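PDB 2B8N: D-glycerate 2-kinase from Thermotoga maritima, which catalyses the ATP-dependent phosphorylation of D-glycerate to 2-phosphoglycerate, a magnesium-requiring step in the degradation of serine via 3-hydroxypyruvate. Local coordinates for residues L22-I26 and E276-N280; G147-E152 and S237-A243; R174-S178 and A243-T248. All coordinates share one frame; numbering follows the deposited sequence.

Interaction 1. Residues L22-I26 and E276-N280; sequences LAIEI and EKGFN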
ATOM      1  N   LEU A  22      -9.831 -23.147   6.339  1.00 29.64           N
ATOM      2  CA  LEU A  22      -8.403 -23.189   6.569  1.00 30.89           C
ATOM      3  C   LEU A  22      -7.666 -22.095   5.793  1.00 30.76           C
ATOM      4  O   LEU A  22      -6.793 -21.413   6.332  1.00 30.92           O
ATOM      5  CB  LEU A  22      -7.871 -24.567   6.164  1.00 31.92           C
ATOM      6  CG  LEU A  22      -6.531 -24.993   6.748  1.00 33.78           C
ATOM      7  CD1 LEU A  22      -6.479 -24.692   8.232  1.00 36.97           C
ATOM      8  CD2 LEU A  22      -6.338 -26.470   6.502  1.00 38.17           C
ATOM      9  N   ALA A  23      -8.025 -21.919   4.530  1.00 30.34           N
ATOM     10  CA  ALA A  23      -7.392 -20.889   3.708  1.00 29.67           C
ATOM     11  C   ALA A  23      -7.784 -19.466   4.144  1.00 29.89           C
ATOM     12  O   ALA A  23      -6.948 -18.566   4.075  1.00 30.91           O
ATOM     13  CB  ALA A  23      -7.693 -21.105   2.255  1.00 29.14           C
ATOM     14  N   ILE A  24      -9.033 -19.264   4.584  1.00 29.06           N
ATOM     15  CA  ILE A  24      -9.477 -17.963   5.096  1.00 28.88           C
ATOM     16  C   ILE A  24      -8.671 -17.603   6.357  1.00 30.22           C
ATOM     17  O   ILE A  24      -8.210 -16.472   6.506  1.00 29.78           O
ATOM     18  CB  ILE A  24     -11.033 -17.942   5.388  1.00 30.27           C
ATOM     19  CG1 ILE A  24     -11.825 -17.811   4.080  1.00 31.90           C
ATOM     20  CG2 ILE A  24     -11.433 -16.795   6.321  1.00 25.94           C
ATOM     21  CD1 ILE A  24     -13.270 -18.257   4.190  1.00 27.62           C
ATOM     22  N   GLU A  25      -8.505 -18.563   7.266  1.00 31.52           N
ATOM     23  CA  GLU A  25      -7.732 -18.297   8.477  1.00 32.13           C
ATOM     24  C   GLU A  25      -6.299 -17.915   8.102  1.00 30.22           C
ATOM     25  O   GLU A  25      -5.796 -16.930   8.597  1.00 32.20           O
ATOM     26  CB  GLU A  25      -7.746 -19.464   9.471  1.00 32.11           C
ATOM     27  CG  GLU A  25      -7.670 -18.964  10.898  1.00 36.28           C
ATOM     28  CD  GLU A  25      -6.949 -19.896  11.826  1.00 42.35           C
ATOM     29  OE1 GLU A  25      -6.865 -21.106  11.516  1.00 49.28           O
ATOM     30  OE2 GLU A  25      -6.463 -19.400  12.871  1.00 48.42           O
ATOM     31  N   ILE A  26      -5.664 -18.666   7.204  1.00 28.40           N
ATOM     32  CA  ILE A  26      -4.274 -18.352   6.794  1.00 28.88           C
ATOM     33  C   ILE A  26      -4.137 -16.933   6.219  1.00 29.83           C
ATOM     34  O   ILE A  26      -3.180 -16.201   6.559  1.00 29.52           O
ATOM     35  CB  ILE A  26      -3.723 -19.355   5.753  1.00 27.93           C
ATOM     36  CG1 ILE A  26      -3.539 -20.731   6.387  1.00 24.52           C
ATOM     37  CG2 ILE A  26      -2.400 -18.861   5.193  1.00 29.55           C
ATOM     38  CD1 ILE A  26      -3.544 -21.833   5.387  1.00 24.31           C
ATOM     39  N   GLU A 276       3.001 -24.664   9.074  1.00 28.41           N
ATOM     40  CA  GLU A 276       2.565 -24.972  10.440  1.00 29.06           C
ATOM     41  C   GLU A 276       1.307 -25.843  10.458  1.00 28.17           C
ATOM     42  O   GLU A 276       1.005 -26.471  11.469  1.00 28.86           O
ATOM     43  CB  GLU A 276       2.295 -23.651  11.173  1.00 29.44           C
ATOM     44  CG  GLU A 276       2.350 -23.673  12.689  1.00 35.08           C
ATOM     45  CD  GLU A 276       2.683 -22.288  13.261  1.00 36.11           C
ATOM     46  OE1 GLU A 276       3.749 -21.724  12.906  1.00 48.97           O
ATOM     47  OE2 GLU A 276       1.879 -21.763  14.061  1.00 44.39           O
ATOM     48  N   LYS A 277       0.581 -25.880   9.340  1.00 28.45           N
ATOM     49  CA  LYS A 277      -0.636 -26.676   9.232  1.00 29.44           C
ATOM     50  C   LYS A 277      -0.444 -27.948   8.415  1.00 29.26           C
ATOM     51  O   LYS A 277      -1.423 -28.599   8.104  1.00 30.59           O
ATOM     52  CB  LYS A 277      -1.769 -25.844   8.607  1.00 30.74           C
ATOM     53  CG  LYS A 277      -2.028 -24.510   9.325  1.00 36.61           C
ATOM     54  CD  LYS A 277      -3.501 -24.266   9.636  1.00 39.27           C
ATOM     55  CE  LYS A 277      -3.720 -23.234  10.769  1.00 42.20           C
ATOM     56  NZ  LYS A 277      -3.427 -21.813  10.370  1.00 42.65           N
ATOM     57  N   GLY A 278       0.792 -28.302   8.056  1.00 28.15           N
ATOM     58  CA  GLY A 278       1.068 -29.549   7.331  1.00 27.28           C
ATOM     59  C   GLY A 278       1.172 -29.434   5.818  1.00 28.21           C
ATOM     60  O   GLY A 278       1.187 -30.447   5.122  1.00 30.08           O
ATOM     61  N   PHE A 279       1.269 -28.213   5.295  1.00 28.15           N
ATOM     62  CA  PHE A 279       1.344 -28.005   3.844  1.00 27.82           C
ATOM     63  C   PHE A 279       2.765 -27.871   3.344  1.00 28.31           C
ATOM     64  O   PHE A 279       3.589 -27.227   3.979  1.00 31.79           O
ATOM     65  CB  PHE A 279       0.576 -26.745   3.418  1.00 28.64           C
ATOM     66  CG  PHE A 279      -0.908 -26.920   3.433  1.00 28.69           C
ATOM     67  CD1 PHE A 279      -1.532 -27.674   2.443  1.00 27.73           C
ATOM     68  CD2 PHE A 279      -1.677 -26.361   4.442  1.00 27.55           C
ATOM     69  CE1 PHE A 279      -2.908 -27.873   2.459  1.00 29.73           C
ATOM     70  CE2 PHE A 279      -3.062 -26.560   4.479  1.00 29.10           C
ATOM     71  CZ  PHE A 279      -3.678 -27.315   3.488  1.00 30.02           C
ATOM     72  N   ASN A 280       3.049 -28.473   2.201  1.00 26.40           N
ATOM     73  CA  ASN A 280       4.242 -28.135   1.468  1.00 27.12           C
ATOM     74  C   ASN A 280       3.947 -26.751   0.876  1.00 26.84           C
ATOM     75  O   ASN A 280       3.042 -26.627   0.047  1.00 26.92           O
ATOM     76  CB  ASN A 280       4.516 -29.149   0.343  1.00 27.33           C
ATOM     77  CG  ASN A 280       4.719 -30.568   0.852  1.00 28.74           C
ATOM     78  OD1 ASN A 280       5.443 -30.811   1.837  1.00 29.46           O
ATOM     79  ND2 ASN A 280       4.086 -31.522   0.171  1.00 25.20           N
TER
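Leu22 meets the loop at 276-280 with both branches of its fork, and each has its own partner. CD1 lies against the methylene chain of Lys277, touching CD and CE, with the two side chains alongside each other and running opposite ways. CD2 comes to the rim of the Phe279 ring, in its plane, with Leu22 CD2 3.9 Å from Phe279 CE2. One turn further along the helix, Glu25 and Ile26 receive the end of the lysine. Glu25 crosses the Lys277 chain at about a right angle and forms a long salt bridge, its OE1 3.7 Å from Lys277 NZ, while Ile26 CG1 lies 4.1 Å from the same NZ. The lysine packs with its methylenes on Leu22, while its ammonium group lies near the carboxylate of Glu25.

With CG anti to the backbone N (chi1 -160°), the end of Leu22 is brought to the loop, and chi2 (45°) sets how its two methyls are turned. Behind this first shell, the buried Phe279 also packs on Pro316, Leu427 and Val429. Ala23, on another side of the helix, rests on Leu427 as well.

The loop owes its shape to the helix end that precedes it. Gly278, with positive phi, is the C-prime residue of a Schellman motif closing helix 263-276. The chain then turns into strand 280-285, an outermost strand of the mixed sheet, and the N-terminal helix 17-32 packs beside this helix-to-strand turn, a layered alpha/beta arrangement.

Interaction 2. Residues G147-E152 and S237-A243; sequences GVSLEE and SESVKRA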
ATOM      1  N   GLY A 147       5.718  31.279  -2.684  1.00 30.09           N
ATOM      2  CA  GLY A 147       5.338  31.824  -3.981  1.00 29.25           C
ATOM      3  C   GLY A 147       4.742  30.822  -4.955  1.00 29.14           C
ATOM      4  O   GLY A 147       4.496  31.159  -6.115  1.00 30.46           O
ATOM      5  N   VAL A 148       4.522  29.591  -4.505  1.00 27.82           N
ATOM      6  CA  VAL A 148       3.805  28.591  -5.294  1.00 26.47           C
ATOM      7  C   VAL A 148       2.536  28.261  -4.518  1.00 26.67           C
ATOM      8  O   VAL A 148       2.569  28.137  -3.293  1.00 28.88           O
ATOM      9  CB  VAL A 148       4.655  27.325  -5.552  1.00 25.12           C
ATOM     10  CG1 VAL A 148       3.853  26.264  -6.337  1.00 25.24           C
ATOM     11  CG2 VAL A 148       5.881  27.676  -6.304  1.00 24.42           C
ATOM     12  N   SER A 149       1.409  28.161  -5.208  1.00 26.00           N
ATOM     13  CA  SER A 149       0.145  27.875  -4.531  1.00 27.21           C
ATOM     14  C   SER A 149      -0.201  26.378  -4.601  1.00 28.19           C
ATOM     15  O   SER A 149       0.144  25.668  -5.560  1.00 27.98           O
ATOM     16  CB  SER A 149      -1.002  28.676  -5.143  1.00 27.33           C
ATOM     17  OG  SER A 149      -1.670  27.915  -6.150  1.00 29.74           O
ATOM     18  N   LEU A 150      -0.902  25.916  -3.584  1.00 27.68           N
ATOM     19  CA  LEU A 150      -1.469  24.579  -3.588  1.00 29.50           C
ATOM     20  C   LEU A 150      -2.271  24.313  -4.864  1.00 28.98           C
ATOM     21  O   LEU A 150      -2.181  23.230  -5.429  1.00 28.80           O
ATOM     22  CB  LEU A 150      -2.377  24.438  -2.374  1.00 30.25           C
ATOM     23  CG  LEU A 150      -2.887  23.058  -1.992  1.00 32.41           C
ATOM     24  CD1 LEU A 150      -1.819  22.266  -1.287  1.00 34.37           C
ATOM     25  CD2 LEU A 150      -4.129  23.234  -1.089  1.00 33.81           C
ATOM     26  N   GLU A 151      -3.040  25.311  -5.313  1.00 29.01           N
ATOM     27  CA  GLU A 151      -3.912  25.171  -6.479  1.00 28.97           C
ATOM     28  C   GLU A 151      -3.093  24.862  -7.694  1.00 27.46           C
ATOM     29  O   GLU A 151      -3.505  24.051  -8.518  1.00 26.70           O
ATOM     30  CB  GLU A 151      -4.721  26.449  -6.746  1.00 29.74           C
ATOM     31  CG  GLU A 151      -5.900  26.650  -5.822  1.00 36.84           C
ATOM     32  CD  GLU A 151      -5.531  26.481  -4.347  1.00 45.49           C
ATOM     33  OE1 GLU A 151      -4.532  27.106  -3.908  1.00 36.87           O
ATOM     34  OE2 GLU A 151      -6.234  25.712  -3.634  1.00 55.11           O
ATOM     35  N   GLU A 152      -1.957  25.554  -7.816  1.00 27.60           N
ATOM     36  CA  GLU A 152      -1.036  25.379  -8.942  1.00 28.99           C
ATOM     37  C   GLU A 152      -0.508  23.947  -8.946  1.00 29.65           C
ATOM     38  O   GLU A 152      -0.385  23.298 -10.006  1.00 29.96           O
ATOM     39  CB  GLU A 152       0.146  26.356  -8.845  1.00 28.37           C
ATOM     40  CG  GLU A 152      -0.129  27.735  -9.375  1.00 31.97           C
ATOM     41  CD  GLU A 152       0.981  28.730  -9.056  1.00 31.23           C
ATOM     42  OE1 GLU A 152       1.214  28.964  -7.853  1.00 29.03           O
ATOM     43  OE2 GLU A 152       1.594  29.297 -10.000  1.00 34.76           O
ATOM     44  N   SER A 237       3.566  29.549 -14.135  1.00 28.55           N
ATOM     45  CA  SER A 237       3.913  30.927 -13.757  1.00 28.00           C
ATOM     46  C   SER A 237       5.440  31.187 -13.680  1.00 28.23           C
ATOM     47  O   SER A 237       6.248  30.271 -13.826  1.00 27.86           O
ATOM     48  CB  SER A 237       3.229  31.296 -12.421  1.00 28.53           C
ATOM     49  OG  SER A 237       3.462  30.343 -11.387  1.00 27.97           O
ATOM     50  N   GLU A 238       5.827  32.445 -13.488  1.00 28.85           N
ATOM     51  CA  GLU A 238       7.220  32.775 -13.185  1.00 29.23           C
ATOM     52  C   GLU A 238       7.529  32.289 -11.764  1.00 30.03           C
ATOM     53  O   GLU A 238       8.618  31.774 -11.507  1.00 30.86           O
ATOM     54  CB  GLU A 238       7.483  34.280 -13.313  1.00 28.88           C
ATOM     55  N   SER A 239       6.561  32.440 -10.852  1.00 29.84           N
ATOM     56  CA  SER A 239       6.676  31.933  -9.469  1.00 29.77           C
ATOM     57  C   SER A 239       7.088  30.465  -9.441  1.00 30.27           C
ATOM     58  O   SER A 239       8.000  30.079  -8.718  1.00 31.29           O
ATOM     59  CB  SER A 239       5.324  32.044  -8.730  1.00 29.42           C
ATOM     60  OG  SER A 239       5.344  33.055  -7.736  1.00 30.27           O
ATOM     61  N   VAL A 240       6.381  29.659 -10.224  1.00 30.15           N
ATOM     62  CA  VAL A 240       6.622  28.226 -10.285  1.00 30.32           C
ATOM     63  C   VAL A 240       8.006  27.929 -10.870  1.00 29.46           C
ATOM     64  O   VAL A 240       8.814  27.242 -10.242  1.00 30.81           O
ATOM     65  CB  VAL A 240       5.479  27.505 -11.061  1.00 29.94           C
ATOM     66  CG1 VAL A 240       5.898  26.123 -11.539  1.00 32.12           C
ATOM     67  CG2 VAL A 240       4.265  27.384 -10.171  1.00 30.15           C
ATOM     68  N   LYS A 241       8.288  28.459 -12.049  1.00 28.46           N
ATOM     69  CA  LYS A 241       9.569  28.202 -12.689  1.00 28.59           C
ATOM     70  C   LYS A 241      10.782  28.544 -11.797  1.00 28.91           C
ATOM     71  O   LYS A 241      11.750  27.795 -11.787  1.00 29.11           O
ATOM     72  CB  LYS A 241       9.633  28.904 -14.044  1.00 27.41           C
ATOM     73  CG  LYS A 241       8.673  28.303 -15.063  1.00 29.97           C
ATOM     74  CD  LYS A 241       9.032  28.752 -16.485  1.00 33.65           C
ATOM     75  CE  LYS A 241       8.055  28.227 -17.532  1.00 30.10           C
ATOM     76  NZ  LYS A 241       6.734  28.895 -17.360  1.00 34.92           N
ATOM     77  N   ARG A 242      10.712  29.633 -11.030  1.00 29.28           N
ATOM     78  CA  ARG A 242      11.821  30.026 -10.158  1.00 30.54           C
ATOM     79  C   ARG A 242      11.838  29.281  -8.812  1.00 27.46           C
ATOM     80  O   ARG A 242      12.878  29.195  -8.177  1.00 27.73           O
ATOM     81  CB  ARG A 242      11.871  31.561  -9.988  1.00 30.83           C
ATOM     82  CG  ARG A 242      10.871  32.157  -9.020  1.00 35.51           C
ATOM     83  CD  ARG A 242      11.008  33.696  -8.925  1.00 36.40           C
ATOM     84  NE  ARG A 242      12.052  34.113  -7.977  1.00 46.01           N
ATOM     85  CZ  ARG A 242      13.145  34.827  -8.271  1.00 47.40           C
ATOM     86  NH1 ARG A 242      13.376  35.253  -9.511  1.00 45.61           N
ATOM     87  NH2 ARG A 242      14.018  35.132  -7.304  1.00 45.26           N
ATOM     88  N   ALA A 243      10.704  28.730  -8.395  1.00 26.70           N
ATOM     89  CA  ALA A 243      10.673  27.763  -7.300  1.00 26.65           C
ATOM     90  C   ALA A 243      11.454  26.471  -7.663  1.00 27.22           C
ATOM     91  O   ALA A 243      12.221  25.947  -6.845  1.00 25.34           O
ATOM     92  CB  ALA A 243       9.251  27.442  -6.957  1.00 26.58           C
TER
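The carboxylate of Glu152 is the flat group at the centre of this contact, and Val240 CG2 lies over one face of it, above OE2, 3.3 Å from Glu152 OE2. Each oxygen has its own donor. Ser237 OG donates a hydrogen bond to Glu152 OE2 at 2.6 Å, approaching nearly along the C-O axis; OE1 takes the backbone Ser149 N at 2.8 Å, also nearly end-on. Two bonds at separate oxygens therefore hold the group against rotation, with a methyl laid over it.

Extended beyond CG, Glu152 reaches across to the other helix, lying alongside Val240 with the two side chains running opposite ways. Ser237 OG works twice: besides donating to the carboxylate it accepts from Val240 N at 3.2 Å, and its chi1 of 52° turns the hydroxyl back over the start of the helix, toward that N-H.

Alongside the polar network, Val148 divides its methyls between two helix residues. CG1 packs on Val240 CG2 at 4.0 Å, and CG2 lies against Ala243 CB, which also touches Leu145.

Ser149 OG in turn accepts from Glu152 N at 2.9 Å. With the return bond from Ser149 N to OE1, this is a classical capping box at the start of helix 150-162, joined through Glu152 OE2 to the serine N-cap of helix 238-244, so that two helix beginnings are tied together.

Interaction 3. Residues R174-S178 and A243-T248; sequences RKHLS and AILQET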
ATOM      1  N   ARG A 174       6.980  17.293  -8.921  1.00 28.75           N
ATOM      2  CA  ARG A 174       6.434  17.507  -7.570  1.00 28.92           C
ATOM      3  C   ARG A 174       7.492  17.772  -6.517  1.00 29.06           C
ATOM      4  O   ARG A 174       7.261  18.583  -5.622  1.00 29.84           O
ATOM      5  CB  ARG A 174       5.521  16.349  -7.100  1.00 28.58           C
ATOM      6  CG  ARG A 174       4.072  16.450  -7.588  1.00 27.56           C
ATOM      7  CD  ARG A 174       3.395  17.776  -7.221  1.00 30.08           C
ATOM      8  NE  ARG A 174       3.012  17.862  -5.811  1.00 31.34           N
ATOM      9  CZ  ARG A 174       1.923  17.302  -5.284  1.00 27.99           C
ATOM     10  NH1 ARG A 174       1.103  16.600  -6.040  1.00 32.76           N
ATOM     11  NH2 ARG A 174       1.646  17.432  -3.992  1.00 28.99           N
ATOM     12  N   LYS A 175       8.630  17.084  -6.612  1.00 28.09           N
ATOM     13  CA  LYS A 175       9.699  17.213  -5.616  1.00 26.76           C
ATOM     14  C   LYS A 175      10.325  18.617  -5.673  1.00 27.10           C
ATOM     15  O   LYS A 175      10.803  19.151  -4.654  1.00 25.75           O
ATOM     16  CB  LYS A 175      10.779  16.126  -5.827  1.00 25.43           C
ATOM     17  CG  LYS A 175      10.304  14.689  -5.523  1.00 26.70           C
ATOM     18  CD  LYS A 175      11.373  13.587  -5.752  1.00 27.45           C
ATOM     19  CE  LYS A 175      11.676  13.288  -7.226  1.00 27.19           C
ATOM     20  NZ  LYS A 175      12.772  12.241  -7.355  1.00 22.15           N
ATOM     21  N   HIS A 176      10.298  19.214  -6.862  1.00 26.62           N
ATOM     22  CA  HIS A 176      10.895  20.511  -7.075  1.00 26.94           C
ATOM     23  C   HIS A 176       9.903  21.675  -6.805  1.00 28.65           C
ATOM     24  O   HIS A 176      10.237  22.854  -7.004  1.00 30.04           O
ATOM     25  CB  HIS A 176      11.509  20.568  -8.490  1.00 26.86           C
ATOM     26  CG  HIS A 176      12.803  19.821  -8.625  1.00 24.91           C
ATOM     27  ND1 HIS A 176      12.865  18.473  -8.917  1.00 28.06           N
ATOM     28  CD2 HIS A 176      14.087  20.234  -8.500  1.00 26.07           C
ATOM     29  CE1 HIS A 176      14.131  18.093  -8.966  1.00 26.81           C
ATOM     30  NE2 HIS A 176      14.891  19.141  -8.710  1.00 25.17           N
ATOM     31  N   LEU A 177       8.700  21.349  -6.331  1.00 28.12           N
ATOM     32  CA  LEU A 177       7.708  22.359  -5.934  1.00 27.66           C
ATOM     33  C   LEU A 177       7.397  22.381  -4.425  1.00 27.75           C
ATOM     34  O   LEU A 177       6.488  23.084  -3.996  1.00 28.33           O
ATOM     35  CB  LEU A 177       6.401  22.116  -6.717  1.00 28.22           C
ATOM     36  CG  LEU A 177       6.451  22.339  -8.242  1.00 27.71           C
ATOM     37  CD1 LEU A 177       5.134  21.996  -8.881  1.00 26.04           C
ATOM     38  CD2 LEU A 177       6.815  23.766  -8.573  1.00 27.04           C
ATOM     39  N   SER A 178       8.169  21.647  -3.622  1.00 27.07           N
ATOM     40  CA  SER A 178       7.767  21.260  -2.265  1.00 25.29           C
ATOM     41  C   SER A 178       8.825  21.513  -1.191  1.00 25.25           C
ATOM     42  O   SER A 178      10.003  21.450  -1.447  1.00 25.80           O
ATOM     43  CB  SER A 178       7.407  19.778  -2.274  1.00 24.22           C
ATOM     44  OG  SER A 178       7.101  19.311  -0.983  1.00 24.41           O
ATOM     45  N   ALA A 243      10.704  28.730  -8.395  1.00 26.70           N
ATOM     46  CA  ALA A 243      10.673  27.763  -7.300  1.00 26.65           C
ATOM     47  C   ALA A 243      11.454  26.471  -7.663  1.00 27.22           C
ATOM     48  O   ALA A 243      12.221  25.947  -6.845  1.00 25.34           O
ATOM     49  CB  ALA A 243       9.251  27.442  -6.957  1.00 26.58           C
ATOM     50  N   ILE A 244      11.257  25.994  -8.897  1.00 27.66           N
ATOM     51  CA  ILE A 244      11.874  24.761  -9.411  1.00 27.80           C
ATOM     52  C   ILE A 244      13.406  24.845  -9.467  1.00 27.51           C
ATOM     53  O   ILE A 244      14.093  23.849  -9.210  1.00 26.96           O
ATOM     54  CB  ILE A 244      11.243  24.390 -10.786  1.00 27.44           C
ATOM     55  CG1 ILE A 244       9.848  23.815 -10.554  1.00 29.53           C
ATOM     56  CG2 ILE A 244      12.071  23.384 -11.555  1.00 27.54           C
ATOM     57  CD1 ILE A 244       8.961  23.708 -11.802  1.00 28.77           C
ATOM     58  N   LEU A 245      13.923  26.043  -9.740  1.00 27.85           N
ATOM     59  CA  LEU A 245      15.376  26.316  -9.776  1.00 27.56           C
ATOM     60  C   LEU A 245      16.146  26.042  -8.487  1.00 28.41           C
ATOM     61  O   LEU A 245      17.391  26.039  -8.495  1.00 28.56           O
ATOM     62  CB  LEU A 245      15.621  27.779 -10.123  1.00 27.97           C
ATOM     63  CG  LEU A 245      15.418  28.275 -11.556  1.00 25.01           C
ATOM     64  CD1 LEU A 245      15.687  29.750 -11.547  1.00 25.59           C
ATOM     65  CD2 LEU A 245      16.322  27.571 -12.527  1.00 25.11           C
ATOM     66  N   GLN A 246      15.417  25.886  -7.382  1.00 28.91           N
ATOM     67  CA  GLN A 246      16.005  25.488  -6.111  1.00 29.84           C
ATOM     68  C   GLN A 246      16.179  23.979  -6.179  1.00 29.89           C
ATOM     69  O   GLN A 246      15.189  23.228  -6.266  1.00 31.83           O
ATOM     70  CB  GLN A 246      15.107  25.923  -4.942  1.00 29.35           C
ATOM     71  CG  GLN A 246      14.685  27.405  -5.038  1.00 35.10           C
ATOM     72  CD  GLN A 246      14.054  27.955  -3.771  1.00 34.14           C
ATOM     73  OE1 GLN A 246      13.003  28.614  -3.815  1.00 38.44           O
ATOM     74  NE2 GLN A 246      14.694  27.695  -2.633  1.00 40.47           N
ATOM     75  N   GLU A 247      17.435  23.543  -6.180  1.00 27.74           N
ATOM     76  CA  GLU A 247      17.729  22.147  -6.375  1.00 27.16           C
ATOM     77  C   GLU A 247      17.456  21.387  -5.097  1.00 26.24           C
ATOM     78  O   GLU A 247      17.634  21.936  -3.995  1.00 25.58           O
ATOM     79  CB  GLU A 247      19.175  21.950  -6.825  1.00 26.61           C
ATOM     80  CG  GLU A 247      19.458  20.548  -7.321  1.00 27.15           C
ATOM     81  CD  GLU A 247      18.490  20.114  -8.393  1.00 26.42           C
ATOM     82  OE1 GLU A 247      18.693  20.532  -9.549  1.00 21.74           O
ATOM     83  OE2 GLU A 247      17.528  19.383  -8.069  1.00 26.42           O
ATOM     84  N   THR A 248      17.024  20.133  -5.263  1.00 25.40           N
ATOM     85  CA  THR A 248      16.666  19.248  -4.158  1.00 25.33           C
ATOM     86  C   THR A 248      17.902  18.503  -3.715  1.00 26.44           C
ATOM     87  O   THR A 248      18.840  18.371  -4.512  1.00 26.59           O
ATOM     88  CB  THR A 248      15.631  18.224  -4.606  1.00 24.80           C
ATOM     89  OG1 THR A 248      16.125  17.549  -5.758  1.00 18.70           O
ATOM     90  CG2 THR A 248      14.320  18.923  -4.955  1.00 21.84           C
TER
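His176 and Glu247 make the polar bond of this contact. His176 NE2 donates to Glu247 OE2 at 2.7 Å, with an N-H...O angle of 160°, on the syn side of the carboxylate, whose plane stands 89° from that of the ring. The anti side of OE2 accepts Thr248 N at 2.9 Å, and both donors are tilted out of the carboxylate plane to the same face. A bend at chi2 (53°) folds the Glu247 chain back and brings OE2 to the edge of the ring at NE2. Lys250 adds a salt bridge to OE2, while OE1 is bound by Ser222 N.

CH-pi packing covers one ring face: Thr248 CG2 lies 3.8 Å from the centroid of His176, over its centre. The OG1 of the same threonine turns to Asp218, which also forms a salt bridge with Lys175.

Apolar and backbone contacts make up the rest. Leu177 CD2 rests on Ile244 CG1 at 3.6 Å, and a CA-H...O contact runs from Ile244 CA to His176 O, 3.5 Å apart.

The C-terminal end of helix 167-175 is thereby joined to the chain leaving helix 238-244, with helix 222-231 packed against Ile244 and helix 150-162 against Leu177.

In the fold
Interactions 2 and 3 form one neighbourhood, their centres 10 Å apart; they share Ala243 and helix 238-244, and they touch where Val240 CG1 meets Leu177 CD2 at 3.9 Å. Along the chain their segments alternate, so the start of helix 150-162 and the turn after helix 167-175 both meet helix 238-244 or the chain leaving it. Interaction 1 lies on the opposite side of the chain's centre, about 55 Å from interaction 2 and 50 Å from interaction 3, centre to centre. Both are nested in the loop it closes: the chain begins beside the mixed sheet, passes through the helical region of the other two contacts, and returns, tying the N-terminal helix 17-32 to the C-terminal half.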